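PDB 4GGO: trans-2-enoyl-CoA reductase [NADH] from Treponema denticola ATCC 35405, which catalyses the NADH-dependent reduction of the carbon-carbon double bond of crotonyl-CoA and longer trans-2-enoyl-CoAs to the saturated acyl-CoA in fatty acid synthesis. Local coordinates for residues 168-174 with 187-193; 65-69 with 311-316; 294-298 with 344-350. All blocks are in the same frame, centred on the assembly; numbering follows the deposited sequence.

Contact 1 of 3, residues 168-174 with 187-193; sequences PFGKTFT and EISAEPA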
# COMPACT_ATOMS: atom_id res chain seq x y z
N PRO A 168 -19.03 -8.04 7.14
CA PRO A 168 -18.95 -8.71 8.44
C PRO A 168 -19.55 -10.11 8.40
O PRO A 168 -19.99 -10.56 7.34
CB PRO A 168 -19.81 -7.81 9.33
CG PRO A 168 -20.85 -7.30 8.40
CD PRO A 168 -20.15 -7.08 7.09
N PHE A 169 -19.55 -10.79 9.54
CA PHE A 169 -20.22 -12.08 9.67
C PHE A 169 -21.34 -11.98 10.70
O PHE A 169 -21.23 -11.26 11.68
CB PHE A 169 -19.24 -13.18 10.07
CG PHE A 169 -18.25 -13.54 9.00
CD1 PHE A 169 -18.67 -14.11 7.81
CD2 PHE A 169 -16.89 -13.33 9.19
CE1 PHE A 169 -17.76 -14.45 6.83
CE2 PHE A 169 -15.98 -13.67 8.21
CZ PHE A 169 -16.41 -14.23 7.03
N GLY A 170 -22.42 -12.72 10.46
CA GLY A 170 -23.54 -12.76 11.39
C GLY A 170 -24.53 -11.63 11.22
O GLY A 170 -25.62 -11.82 10.69
N LYS A 171 -24.14 -10.44 11.68
CA LYS A 171 -25.03 -9.28 11.62
C LYS A 171 -24.52 -8.22 10.64
O LYS A 171 -23.33 -8.17 10.33
CB LYS A 171 -25.19 -8.65 13.01
CG LYS A 171 -25.97 -9.50 13.99
CD LYS A 171 -26.25 -8.72 15.27
CE LYS A 171 -27.05 -9.55 16.26
NZ LYS A 171 -28.36 -9.99 15.70
N THR A 172 -25.44 -7.39 10.17
CA THR A 172 -25.08 -6.28 9.30
C THR A 172 -24.29 -5.22 10.07
O THR A 172 -24.66 -4.83 11.17
CB THR A 172 -26.33 -5.63 8.66
OG1 THR A 172 -25.98 -4.38 8.07
CG2 THR A 172 -27.42 -5.40 9.71
N PHE A 173 -23.18 -4.78 9.48
CA PHE A 173 -22.37 -3.73 10.09
C PHE A 173 -22.79 -2.37 9.57
O PHE A 173 -22.70 -2.09 8.38
CB PHE A 173 -20.88 -3.97 9.83
CG PHE A 173 -20.00 -2.85 10.30
CD1 PHE A 173 -19.93 -2.52 11.64
CD2 PHE A 173 -19.22 -2.15 9.39
CE1 PHE A 173 -19.12 -1.49 12.07
CE2 PHE A 173 -18.40 -1.12 9.82
CZ PHE A 173 -18.35 -0.79 11.16
N THR A 174 -23.26 -1.52 10.48
CA THR A 174 -23.76 -0.20 10.11
C THR A 174 -23.05 0.88 10.91
O THR A 174 -22.87 0.76 12.12
CB THR A 174 -25.28 -0.10 10.36
OG1 THR A 174 -25.96 -1.09 9.58
CG2 THR A 174 -25.80 1.28 9.98
N GLU A 187 -25.35 7.36 6.62
CA GLU A 187 -25.37 6.09 7.34
C GLU A 187 -25.41 4.96 6.33
O GLU A 187 -26.40 4.78 5.62
CB GLU A 187 -26.56 6.02 8.28
CG GLU A 187 -26.71 4.68 8.97
CD GLU A 187 -27.26 4.81 10.38
OE1 GLU A 187 -27.05 5.87 11.00
OE2 GLU A 187 -27.90 3.85 10.86
N ILE A 188 -24.32 4.20 6.25
CA ILE A 188 -24.24 3.10 5.30
C ILE A 188 -24.03 1.77 6.02
O ILE A 188 -23.66 1.74 7.20
CB ILE A 188 -23.11 3.31 4.29
CG1 ILE A 188 -21.74 3.21 4.97
CG2 ILE A 188 -23.26 4.65 3.60
CD1 ILE A 188 -20.58 3.24 4.00
N SER A 189 -24.25 0.68 5.31
CA SER A 189 -24.20 -0.65 5.91
C SER A 189 -23.47 -1.66 5.03
O SER A 189 -23.39 -1.50 3.81
CB SER A 189 -25.61 -1.15 6.20
OG SER A 189 -26.31 -0.25 7.04
N ALA A 190 -22.94 -2.70 5.67
CA ALA A 190 -22.38 -3.84 4.97
C ALA A 190 -23.07 -5.10 5.45
O ALA A 190 -23.01 -5.44 6.64
CB ALA A 190 -20.88 -3.92 5.19
N GLU A 191 -23.74 -5.80 4.54
CA GLU A 191 -24.47 -7.01 4.88
C GLU A 191 -23.51 -8.15 5.22
O GLU A 191 -22.38 -8.16 4.75
CB GLU A 191 -25.37 -7.42 3.71
CG GLU A 191 -26.32 -6.33 3.22
CD GLU A 191 -27.56 -6.19 4.09
OE1 GLU A 191 -28.68 -6.25 3.54
OE2 GLU A 191 -27.43 -6.02 5.32
N PRO A 192 -23.96 -9.09 6.07
CA PRO A 192 -23.10 -10.23 6.41
C PRO A 192 -22.81 -11.13 5.21
O PRO A 192 -23.67 -11.29 4.35
CB PRO A 192 -23.92 -10.99 7.46
CG PRO A 192 -25.33 -10.56 7.22
CD PRO A 192 -25.25 -9.14 6.77
N ALA A 193 -21.61 -11.68 5.15
CA ALA A 193 -21.18 -12.47 4.00
C ALA A 193 -21.43 -13.97 4.19
O ALA A 193 -21.58 -14.45 5.31
CB ALA A 193 -19.71 -12.22 3.71
O HOH W 1 -22.63 -14.39 7.92
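Phe-173 and Ala-190 face each other as an antiparallel hydrogen-bonded pair: Phe-173 N gives its proton to Ala-190 O at 2.9 Å, and Ala-190 N returns one to Phe-173 O at 2.8 Å. One residue along, Thr-174 and Ser-189 form the non-hydrogen-bonded pair, and there the side chains make the link. Each hydroxyl stands beside its own backbone N (chi1 -60° for Thr-174 and -57° for Ser-189), which brings Thr-174 OG1 within 2.7 Å of Ser-189 OG in a hydrogen bond that either could donate. That leaves the methyl CG2 of Thr-174 turned to the carboxylate of Glu-187, whose chain crosses it at about a right angle.

Toward Thr-172 the regular pairing ends; its OG1 makes a weak bond to Ala-190 O at 3.5 Å. The same carbonyl meets the ring of Pro-168, where CD comes within 3.3 Å of Ala-190 O and packs on Ala-190 CB. Meanwhile the chain swings round through Gly-170 and curls along the ring of Pro-192, with CD against the backbone of Thr-172 and CB and CG against Gly-170. Gly-170 takes backbone angles, with phi at 84°, that by themselves call for glycine. A further backbone bond, Ala-193 N to Pro-168 O at 2.9 Å, joins the two segments beyond this turn, and a water at the edge of the Phe-169 ring bridges Gly-170 N and Ala-193 O.

Phe-173 continues onto Pro-289 and Ala-242, while Phe-169 rests on Thr-248 and Lys-251. This is the base of an antiparallel beta hairpin, strands 173-178 and 185-190, lying at the surface with the side chain of Phe-173 about 7 Å from that of Tyr-244, the probable proton donor.

Contact 2 of 3, residues 65-69 with 311-316; sequences ASRIT and CIEQIT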
# COMPACT_ATOMS: atom_id res chain seq x y z
N ALA A 65 6.14 3.37 -2.22
CA ALA A 65 6.98 3.98 -1.19
C ALA A 65 8.10 3.04 -0.77
O ALA A 65 9.20 3.47 -0.42
CB ALA A 65 6.14 4.39 0.01
N SER A 66 7.82 1.74 -0.82
CA SER A 66 8.80 0.72 -0.46
C SER A 66 9.93 0.65 -1.49
O SER A 66 11.09 0.47 -1.14
CB SER A 66 8.13 -0.65 -0.32
OG SER A 66 7.09 -0.61 0.64
N ARG A 67 9.57 0.79 -2.76
CA ARG A 67 10.56 0.75 -3.83
C ARG A 67 11.40 2.02 -3.80
O ARG A 67 12.62 1.97 -3.94
CB ARG A 67 9.88 0.58 -5.19
CG ARG A 67 10.80 0.01 -6.26
CD ARG A 67 10.13 -0.04 -7.62
NE ARG A 67 11.02 -0.61 -8.63
CZ ARG A 67 10.73 -0.70 -9.93
NH1 ARG A 67 9.57 -0.24 -10.38
NH2 ARG A 67 11.61 -1.23 -10.77
N ILE A 68 10.73 3.16 -3.61
CA ILE A 68 11.41 4.45 -3.54
C ILE A 68 12.37 4.53 -2.36
O ILE A 68 13.50 5.02 -2.50
CB ILE A 68 10.39 5.61 -3.47
CG1 ILE A 68 9.64 5.74 -4.80
CG2 ILE A 68 11.07 6.92 -3.12
CD1 ILE A 68 8.60 6.83 -4.81
N THR A 69 11.94 4.04 -1.20
CA THR A 69 12.79 4.05 -0.01
C THR A 69 14.02 3.16 -0.21
O THR A 69 15.13 3.55 0.15
CB THR A 69 12.02 3.58 1.24
OG1 THR A 69 10.89 4.43 1.46
CG2 THR A 69 12.92 3.62 2.47
N CYS A 311 2.22 7.58 3.06
CA CYS A 311 2.90 6.35 2.65
C CYS A 311 4.41 6.43 2.79
O CYS A 311 5.04 5.55 3.38
CB CYS A 311 2.53 5.98 1.22
SG CYS A 311 0.78 5.61 1.01
N ILE A 312 5.01 7.49 2.26
CA ILE A 312 6.46 7.61 2.24
C ILE A 312 7.04 7.84 3.64
O ILE A 312 8.15 7.40 3.93
CB ILE A 312 6.95 8.70 1.24
CG1 ILE A 312 8.43 8.52 0.92
CG2 ILE A 312 6.65 10.10 1.75
CD1 ILE A 312 8.76 7.21 0.22
N GLU A 313 6.28 8.50 4.50
CA GLU A 313 6.71 8.69 5.89
C GLU A 313 6.67 7.36 6.63
O GLU A 313 7.60 7.01 7.36
CB GLU A 313 5.84 9.72 6.61
CG GLU A 313 6.04 11.16 6.14
CD GLU A 313 5.28 11.49 4.87
OE1 GLU A 313 4.42 10.68 4.46
OE2 GLU A 313 5.54 12.56 4.28
N GLN A 314 5.59 6.62 6.42
CA GLN A 314 5.40 5.30 7.02
C GLN A 314 6.53 4.33 6.66
O GLN A 314 7.12 3.71 7.53
CB GLN A 314 4.08 4.69 6.55
CG GLN A 314 2.89 5.05 7.41
CD GLN A 314 2.62 4.01 8.48
OE1 GLN A 314 2.18 2.90 8.17
NE2 GLN A 314 2.89 4.35 9.73
N ILE A 315 6.82 4.22 5.37
CA ILE A 315 7.77 3.22 4.88
C ILE A 315 9.22 3.57 5.19
O ILE A 315 10.02 2.69 5.52
CB ILE A 315 7.57 2.95 3.38
CG1 ILE A 315 6.13 2.53 3.11
CG2 ILE A 315 8.54 1.88 2.91
CD1 ILE A 315 5.65 1.40 4.00
N THR A 316 9.58 4.85 5.08
CA THR A 316 10.91 5.28 5.48
C THR A 316 11.15 4.97 6.96
O THR A 316 12.23 4.53 7.34
CB THR A 316 11.16 6.77 5.21
OG1 THR A 316 10.08 7.55 5.74
CG2 THR A 316 11.29 7.03 3.72
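Ala-65 CB presses into the side of helix 311-323, meeting Ile-315 CG1 at 3.6 Å and the carbonyl O of Cys-311 at 3.7 Å, with Ile-312 CD1 also close. A methyl this short lets the backbones approach: the CA atoms of Ala-65 and Ile-312 are 5.0 Å apart, and the two short axes pass at 8.9 Å with a crossing angle of -58°.

Ile-315 straddles the next part of helix 61-74. Its CG1 branch lies over Ala-65, while CG2, anti to the backbone N, reaches the CA of Ser-66 and the flank of its hydroxyl. That hydroxyl is already engaged, through hydrogen bonds with Tyr-62 O and Tyr-232 OH, and its contact with the isoleucine is one of packing. Ile-312 sends CD1 between Ala-65 and Thr-69, touching Thr-69 OG1 at 3.7 Å, and crosses Ile-68 at about a right angle.

Thr-69 closes the far end. Its hydroxyl donates to Ala-65 O at 2.7 Å, and the backbone N of Thr-69 reaches the same oxygen from the opposite face of the carbonyl. With OG1 bound inside its own helix, Thr-69 meets Thr-316 by packing: CG2 of Thr-316 lies 3.5 Å from Thr-69 OG1.

Around this buried seam, Tyr-62 touches Cys-311 and Ile-315, and Thr-35 of helix 21-38 touches Ile-68 and Ile-312. Helix 61-74 follows strand 52-56, and the NAD(+)-binding residues Gly-57 to Tyr-62 run from the connecting loop into its first turn, the beta-alpha unit that opens a Rossmann fold; here its flank receives helix 311-323, beside Leu-280 of the same cofactor site.

Contact 3 of 3, residues 294-298 with 344-350; sequences YLASL and ELEEDVQ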
# COMPACT_ATOMS: atom_id res chain seq x y z
N TYR A 294 -13.58 7.99 10.13
CA TYR A 294 -12.47 7.68 11.02
C TYR A 294 -11.16 8.29 10.51
O TYR A 294 -10.45 8.96 11.26
CB TYR A 294 -12.31 6.17 11.19
CG TYR A 294 -11.01 5.76 11.84
CD1 TYR A 294 -10.78 6.02 13.18
CD2 TYR A 294 -10.02 5.12 11.11
CE1 TYR A 294 -9.59 5.66 13.79
CE2 TYR A 294 -8.82 4.74 11.71
CZ TYR A 294 -8.62 5.02 13.05
OH TYR A 294 -7.44 4.65 13.65
N LEU A 295 -10.86 8.04 9.24
CA LEU A 295 -9.63 8.55 8.62
C LEU A 295 -9.57 10.07 8.62
O LEU A 295 -8.53 10.65 8.93
CB LEU A 295 -9.49 8.02 7.19
CG LEU A 295 -9.17 6.54 7.04
CD1 LEU A 295 -9.14 6.15 5.57
CD2 LEU A 295 -7.85 6.20 7.71
N ALA A 296 -10.68 10.71 8.27
CA ALA A 296 -10.75 12.17 8.29
C ALA A 296 -10.50 12.71 9.70
O ALA A 296 -9.84 13.73 9.87
CB ALA A 296 -12.10 12.63 7.77
N SER A 297 -11.04 12.01 10.69
CA SER A 297 -10.84 12.38 12.08
C SER A 297 -9.41 12.06 12.52
O SER A 297 -8.80 12.82 13.27
CB SER A 297 -11.84 11.66 12.98
OG SER A 297 -13.17 11.91 12.55
N LEU A 298 -8.90 10.92 12.05
CA LEU A 298 -7.55 10.48 12.39
C LEU A 298 -6.52 11.46 11.83
O LEU A 298 -5.57 11.83 12.53
CB LEU A 298 -7.28 9.08 11.83
CG LEU A 298 -5.94 8.45 12.20
CD1 LEU A 298 -5.90 8.09 13.68
CD2 LEU A 298 -5.66 7.23 11.34
N GLU A 344 -0.84 5.43 15.31
CA GLU A 344 -2.28 5.51 15.09
C GLU A 344 -3.06 4.93 16.27
O GLU A 344 -4.04 5.52 16.72
CB GLU A 344 -2.68 4.77 13.81
CG GLU A 344 -4.18 4.54 13.68
CD GLU A 344 -4.58 3.91 12.36
OE1 GLU A 344 -3.71 3.79 11.47
OE2 GLU A 344 -5.77 3.56 12.19
N LEU A 345 -2.61 3.79 16.77
CA LEU A 345 -3.34 3.08 17.81
C LEU A 345 -2.89 3.46 19.22
O LEU A 345 -3.22 2.77 20.19
CB LEU A 345 -3.26 1.57 17.61
CG LEU A 345 -3.94 1.05 16.35
CD1 LEU A 345 -3.81 -0.46 16.26
CD2 LEU A 345 -5.41 1.47 16.32
N GLU A 346 -2.13 4.54 19.33
CA GLU A 346 -1.82 5.12 20.64
C GLU A 346 -3.12 5.48 21.33
O GLU A 346 -4.07 5.93 20.68
CB GLU A 346 -0.98 6.39 20.49
CG GLU A 346 0.50 6.16 20.28
CD GLU A 346 1.24 7.46 20.05
OE1 GLU A 346 0.77 8.50 20.54
OE2 GLU A 346 2.28 7.44 19.36
N GLU A 347 -3.18 5.26 22.64
CA GLU A 347 -4.38 5.54 23.41
C GLU A 347 -4.81 6.99 23.30
O GLU A 347 -6.00 7.28 23.12
CB GLU A 347 -4.17 5.16 24.88
CG GLU A 347 -5.41 5.34 25.74
CD GLU A 347 -5.14 5.18 27.21
OE1 GLU A 347 -4.61 4.12 27.61
OE2 GLU A 347 -5.45 6.11 27.98
N ASP A 348 -3.85 7.91 23.38
CA ASP A 348 -4.15 9.33 23.32
C ASP A 348 -4.71 9.73 21.95
O ASP A 348 -5.57 10.61 21.85
CB ASP A 348 -2.92 10.17 23.68
CG ASP A 348 -1.82 10.08 22.64
OD1 ASP A 348 -1.20 9.01 22.49
OD2 ASP A 348 -1.57 11.11 21.97
N VAL A 349 -4.24 9.06 20.91
CA VAL A 349 -4.76 9.29 19.57
C VAL A 349 -6.18 8.75 19.42
O VAL A 349 -7.08 9.47 18.99
CB VAL A 349 -3.85 8.67 18.49
CG1 VAL A 349 -4.54 8.71 17.12
CG2 VAL A 349 -2.51 9.38 18.44
N GLN A 350 -6.38 7.49 19.80
CA GLN A 350 -7.67 6.83 19.63
C GLN A 350 -8.79 7.47 20.45
O GLN A 350 -9.94 7.53 20.01
CB GLN A 350 -7.56 5.34 19.96
CG GLN A 350 -6.80 4.53 18.91
CD GLN A 350 -7.46 4.60 17.54
OE1 GLN A 350 -8.66 4.35 17.41
NE2 GLN A 350 -6.68 4.94 16.52
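Tyr-294 OH sits at the tight end of this contact, donating to Glu-344 OE2 over a very short 2.5 Å and accepting from Gln-350 NE2 at 3.0 Å. Both partners lie at the edge of the phenol ring, in its plane. The carboxylate plane is turned 37° from the ring, and the bond from Gln-350 is fairly straight, 162° at the hydrogen.

The amide of Gln-350 is fixed by a second bond, NE2 to the carbonyl O of Glu-344 at 2.7 Å, entering from above that carbonyl's plane; the Gln-350 chain bends at chi2 to bring NE2 between the two oxygens. Glu-344 is gripped further: OE2 also hydrogen-bonds Tyr-234 OH, of the substrate-binding Tyr-234, and OE1 takes Gly-279 N. These bonds at both oxygens restrict the rotation of the buried carboxylate.

Beside the polar group, Leu-298 carries the apolar packing. CG anti to the backbone N (chi1 -176°) extends the side chain toward the other segment, where CD2 lies 3.6 Å from Glu-344 CD and CD1 meets Val-349 CG1 at 3.8 Å. The looser side follows the first turn of helix 347-359, where Glu-346 holds the N-cap position and Glu-347 is exposed. Glu-347 forms a salt bridge within its own helix with Lys-351, while Asp-348 reaches Lys-305 at the end of helix 291-305.

Helix 291-305 thus packs on the start of helix 347-359, with Val-353 one turn on extending the interface by touching Tyr-294 and Leu-298. On another flank of helix 291-305, Leu-295 and Ala-296 meet helix 371-380, while the residues after strands 227-233 and 270-276 supply Tyr-234 and Gly-279.

From the N terminus, helix 61-74 supplies the first half of contact 2, which waits some 240 residues for its partner. Contact 1 opens and closes entirely within that span, a local hairpin between 168 and 193. Next comes 294-298, the first half of contact 3; then 311-316 completes contact 2, and only afterwards does 344-350 complete contact 3, so the two long loops cross. Contact 2 ties the first beta-alpha unit to helix 311-323, and contact 3 ties the preceding helix, 291-305, to the C-terminal region. Their nearest atoms are about 7 Å apart, whereas the nearest atoms of contact 1 are about 9 Å from contact 3 and about 21 Å from contact 2.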